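Local structure of phenol hydroxylase component phN (Pseudomonas stutzeri, 3U52) at residues D180-R183 with E189-T192; D438-K441 with K446-Q449. The protein is the diiron-bearing component of a phenol hydroxylase, a bacterial multicomponent monooxygenase that probably uses dioxygen to add a hydroxyl group to phenol. One frame throughout, in Å; residues are numbered along the deposited sequence.

Overall arrangement
Following the chain from its N terminus, contact 1 comes first, where helix 173-184 gives way to helix 187-216, one of the helices that supply iron ligands. It closes its loop well before contact 2 begins, so the two lie in series and neither nest nor cross. Contact 2 folds helix 434-442 against helix 444-447 in the zinc-binding YHS region. Their centres lie about 15 Å apart, yet the two meet directly: Asp181 of contact 1 pairs with Lys446 of contact 2 in a salt bridge and, probably, with the Tyr447 hydroxyl in a hydrogen bond. Two local helix-to-helix contacts are thus coupled, tying the YHS region to the hydroxylase bundle.

Contact 1 of 2, residues D180-R183 with E189-T192; sequences DDAR and EFLT
The helix-to-helix corner between 173-184 and 187-216 is packed round Phe190, which meets Ala182 and Arg183 from the preceding helix. The backbones come close here, with the CA atoms of Ala182 and Phe190 5.1 Å apart. Phe190 has its CG opposite the backbone N (chi1 176°), and the ring edge is thereby presented to the end of the first helix. Ala182 O lies near the ring plane, 3.6 Å from Phe190 CD1, while the methyl of Ala182 reaches the same ring atom, CB to CD1 being 4.0 Å. Further along, Arg183 CG comes to 3.9 Å from Phe190 CE1. The second helix of this corner runs on into the four-helix core typical of bacterial multicomponent monooxygenases, and supplies the iron ligand Glu199; Leu191 at its start lines a xenon pocket. Arg183 runs alongside the phenylalanine, but its guanidinium plane stands 74° from the ring, and its NH2 is hydrogen-bonded to a polar side chain of another protein chain. On the far flank Asp181 OD1 and Glu189 OE1, 4.7 Å apart, are like charges whose repulsion is probably offset by Lys264 of helix 254-283, salt-bridged to both, with Lys446 and Arg268 also paired to the aspartate.

Contact 2 of 2, residues D438-K441 with K446-Q449; sequences DIFK and KYIQ
Phe440 and Tyr447 mark the nearest approach of two short helices, 434-442 and 444-447, with their CA atoms 6.1 Å apart, and Gln449 N is hydrogen-bonded to Lys446 O at 3.1 Å. The two aromatic side chains pass each other in opposite directions instead of stacking. Phe440 CD1 rests on the tyrosine's CB at 3.4 Å, and the far end of the ring continues to the next residue, Phe440 CZ lying 3.8 Å from Ile448 CG2. A chi1 of 176°, turning CG away from the backbone N, swings the phenylalanine ring across to Tyr447 CB and on to Ile448; beyond the pair, its ring also meets those of Tyr429 and Phe431. Tyr447 leans back over the first helix, where the branch methyl of Ile439 takes up its outer end: CG2 is 3.6 Å from Tyr447 CE2 and about as far from OH. Past this methyl the hydroxyl enters a charged cluster, hydrogen-bonded to Asp181 OD2, with Arg268 against the tyrosine side chain. A leucine in place of Tyr447 would probably leave that carboxylate oxygen without its hydroxyl partner and open a gap beside Ile439 CG2. The first helix itself supplies Cys436 to the zinc site, with Cys399, Cys402 and Cys432. A CxxC pair, then the hairpin of strands 417-424 and 427-431, then a helix carrying the last cysteine near its start: this order is consistent with a treble-clef zinc finger, as in YHS domains.

Contact 1 of 2, residues D180-R183 with E189-T192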
loop_
_atom_site.group_PDB
_atom_site.type_symbol
_atom_site.label_atom_id
_atom_site.label_comp_id
_atom_site.label_asym_id
_atom_site.label_seq_id
_atom_site.Cartn_x
_atom_site.Cartn_y
_atom_site.Cartn_z
ATOM N N ASP A 180 1.705 34.512 8.154
ATOM C CA ASP A 180 0.760 35.664 8.183
ATOM C C ASP A 180 1.377 36.819 7.418
ATOM O O ASP A 180 0.690 37.469 6.695
ATOM C CB ASP A 180 0.439 36.105 9.600
ATOM C CG ASP A 180 -0.597 35.228 10.281
ATOM O OD1 ASP A 180 -1.087 34.229 9.656
ATOM O OD2 ASP A 180 -0.957 35.528 11.468
ATOM N N ASP A 181 2.681 37.049 7.570
ATOM C CA ASP A 181 3.415 38.105 6.859
ATOM C C ASP A 181 3.277 37.887 5.359
ATOM O O ASP A 181 2.838 38.792 4.638
ATOM C CB ASP A 181 4.868 38.093 7.379
ATOM C CG ASP A 181 5.734 39.274 6.898
ATOM O OD1 ASP A 181 5.443 39.904 5.878
ATOM O OD2 ASP A 181 6.774 39.519 7.550
ATOM N N ALA A 182 3.554 36.654 4.880
ATOM C CA ALA A 182 3.424 36.347 3.441
ATOM C C ALA A 182 1.992 36.492 2.908
ATOM O O ALA A 182 1.797 37.051 1.842
ATOM C CB ALA A 182 3.972 34.903 3.128
ATOM N N ARG A 183 1.008 35.980 3.639
ATOM C CA ARG A 183 -0.385 36.053 3.145
ATOM C C ARG A 183 -1.036 37.473 3.266
ATOM O O ARG A 183 -1.974 37.801 2.543
ATOM C CB ARG A 183 -1.231 35.057 3.881
ATOM C CG ARG A 183 -0.902 33.592 3.531
ATOM C CD ARG A 183 -2.125 32.764 3.818
ATOM N NE ARG A 183 -2.338 32.630 5.247
ATOM C CZ ARG A 183 -3.521 32.501 5.849
ATOM N NH1 ARG A 183 -3.570 32.363 7.175
ATOM N NH2 ARG A 183 -4.654 32.549 5.158
ATOM N N GLU A 189 4.847 39.309 -3.872
ATOM C CA GLU A 189 5.684 39.070 -2.672
ATOM C C GLU A 189 5.347 37.697 -2.097
ATOM O O GLU A 189 6.250 36.946 -1.725
ATOM C CB GLU A 189 5.528 40.166 -1.611
ATOM C CG GLU A 189 6.481 39.944 -0.421
ATOM C CD GLU A 189 6.429 41.037 0.631
ATOM O OE1 GLU A 189 7.166 40.897 1.612
ATOM O OE2 GLU A 189 5.690 42.039 0.511
ATOM N N PHE A 190 4.067 37.341 -2.101
ATOM C CA PHE A 190 3.679 35.991 -1.619
ATOM C C PHE A 190 4.467 34.933 -2.416
ATOM O O PHE A 190 5.117 34.037 -1.819
ATOM C CB PHE A 190 2.176 35.730 -1.724
ATOM C CG PHE A 190 1.761 34.307 -1.321
ATOM C CD1 PHE A 190 1.611 33.948 0.009
ATOM C CD2 PHE A 190 1.593 33.325 -2.285
ATOM C CE1 PHE A 190 1.243 32.641 0.377
ATOM C CE2 PHE A 190 1.236 32.027 -1.929
ATOM C CZ PHE A 190 1.060 31.695 -0.595
ATOM N N LEU A 191 4.430 35.043 -3.740
ATOM C CA LEU A 191 5.185 34.083 -4.570
ATOM C C LEU A 191 6.709 34.143 -4.330
ATOM O O LEU A 191 7.399 33.102 -4.255
ATOM C CB LEU A 191 4.827 34.260 -6.044
ATOM C CG LEU A 191 3.940 33.174 -6.685
ATOM C CD1 LEU A 191 3.068 32.231 -5.773
ATOM C CD2 LEU A 191 3.200 33.753 -7.839
ATOM N N THR A 192 7.254 35.347 -4.175
ATOM C CA THR A 192 8.693 35.466 -3.943
ATOM C C THR A 192 9.082 34.863 -2.605
ATOM O O THR A 192 10.151 34.244 -2.485
ATOM C CB THR A 192 9.178 36.934 -4.078
ATOM O OG1 THR A 192 8.914 37.368 -5.422
ATOM C CG2 THR A 192 10.694 37.040 -3.795
#

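Contact 2 of 2, residues D438-K441 with K446-Q449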
loop_
_atom_site.group_PDB
_atom_site.type_symbol
_atom_site.label_atom_id
_atom_site.label_comp_id
_atom_site.label_asym_id
_atom_site.label_seq_id
_atom_site.Cartn_x
_atom_site.Cartn_y
_atom_site.Cartn_z
ATOM N N ASP A 438 16.229 45.763 10.078
ATOM C CA ASP A 438 16.065 46.338 8.750
ATOM C C ASP A 438 14.721 46.044 8.111
ATOM O O ASP A 438 14.186 46.863 7.369
ATOM C CB ASP A 438 17.143 45.846 7.801
ATOM C CG ASP A 438 18.485 46.511 8.049
ATOM O OD1 ASP A 438 18.586 47.382 8.969
ATOM O OD2 ASP A 438 19.434 46.120 7.332
ATOM N N ILE A 439 14.181 44.861 8.374
ATOM C CA ILE A 439 12.855 44.504 7.888
ATOM C C ILE A 439 11.823 45.465 8.563
ATOM O O ILE A 439 10.915 46.020 7.905
ATOM C CB ILE A 439 12.522 43.005 8.252
ATOM C CG1 ILE A 439 13.386 42.054 7.442
ATOM C CG2 ILE A 439 11.013 42.711 8.056
ATOM C CD1 ILE A 439 13.380 40.649 7.923
ATOM N N PHE A 440 11.954 45.667 9.867
ATOM C CA PHE A 440 10.958 46.507 10.589
ATOM C C PHE A 440 11.015 47.935 10.045
ATOM O O PHE A 440 9.977 48.586 9.840
ATOM C CB PHE A 440 11.250 46.503 12.074
ATOM C CG PHE A 440 10.352 47.409 12.872
ATOM C CD1 PHE A 440 9.216 46.900 13.453
ATOM C CD2 PHE A 440 10.630 48.781 13.005
ATOM C CE1 PHE A 440 8.353 47.720 14.200
ATOM C CE2 PHE A 440 9.786 49.616 13.751
ATOM C CZ PHE A 440 8.628 49.082 14.331
ATOM N N LYS A 441 12.218 48.429 9.800
ATOM C CA LYS A 441 12.403 49.826 9.376
ATOM C C LYS A 441 11.797 50.107 8.020
ATOM O O LYS A 441 11.329 51.222 7.783
ATOM C CB LYS A 441 13.880 50.238 9.397
ATOM C CG LYS A 441 14.428 50.298 10.821
ATOM C CD LYS A 441 15.829 50.854 10.934
ATOM C CE LYS A 441 16.744 50.274 9.883
ATOM N NZ LYS A 441 18.165 50.611 10.274
ATOM N N LYS A 446 3.322 47.644 9.382
ATOM C CA LYS A 446 2.961 46.242 9.416
ATOM C C LYS A 446 3.404 45.615 10.738
ATOM O O LYS A 446 2.576 45.098 11.481
ATOM C CB LYS A 446 3.565 45.536 8.184
ATOM C CG LYS A 446 3.244 44.053 8.087
ATOM C CD LYS A 446 3.590 43.510 6.642
ATOM C CE LYS A 446 2.966 42.152 6.506
ATOM N NZ LYS A 446 3.001 41.605 5.118
ATOM N N TYR A 447 4.708 45.695 11.060
ATOM C CA TYR A 447 5.234 45.008 12.255
ATOM C C TYR A 447 4.749 45.487 13.641
ATOM O O TYR A 447 4.740 44.691 14.604
ATOM C CB TYR A 447 6.775 44.889 12.204
ATOM C CG TYR A 447 7.069 44.065 11.030
ATOM C CD1 TYR A 447 6.798 42.678 11.060
ATOM C CD2 TYR A 447 7.493 44.674 9.816
ATOM C CE1 TYR A 447 7.002 41.901 9.895
ATOM C CE2 TYR A 447 7.684 43.932 8.669
ATOM C CZ TYR A 447 7.426 42.552 8.720
ATOM O OH TYR A 447 7.598 41.880 7.554
ATOM N N ILE A 448 4.305 46.748 13.741
ATOM C CA ILE A 448 3.727 47.230 15.010
ATOM C C ILE A 448 2.406 46.552 15.361
ATOM O O ILE A 448 1.922 46.670 16.514
ATOM C CB ILE A 448 3.556 48.816 15.067
ATOM C CG1 ILE A 448 2.454 49.283 14.092
ATOM C CG2 ILE A 448 4.909 49.460 14.852
ATOM C CD1 ILE A 448 2.199 50.803 14.034
ATOM N N GLN A 449 1.831 45.808 14.393
ATOM C CA GLN A 449 0.597 45.059 14.650
ATOM C C GLN A 449 0.771 43.710 15.293
ATOM O O GLN A 449 -0.202 43.134 15.837
ATOM C CB GLN A 449 -0.159 44.825 13.376
ATOM C CG GLN A 449 -0.691 46.053 12.699
ATOM C CD GLN A 449 -1.122 45.707 11.283
ATOM O OE1 GLN A 449 -2.045 44.921 11.097
ATOM N NE2 GLN A 449 -0.454 46.279 10.287
#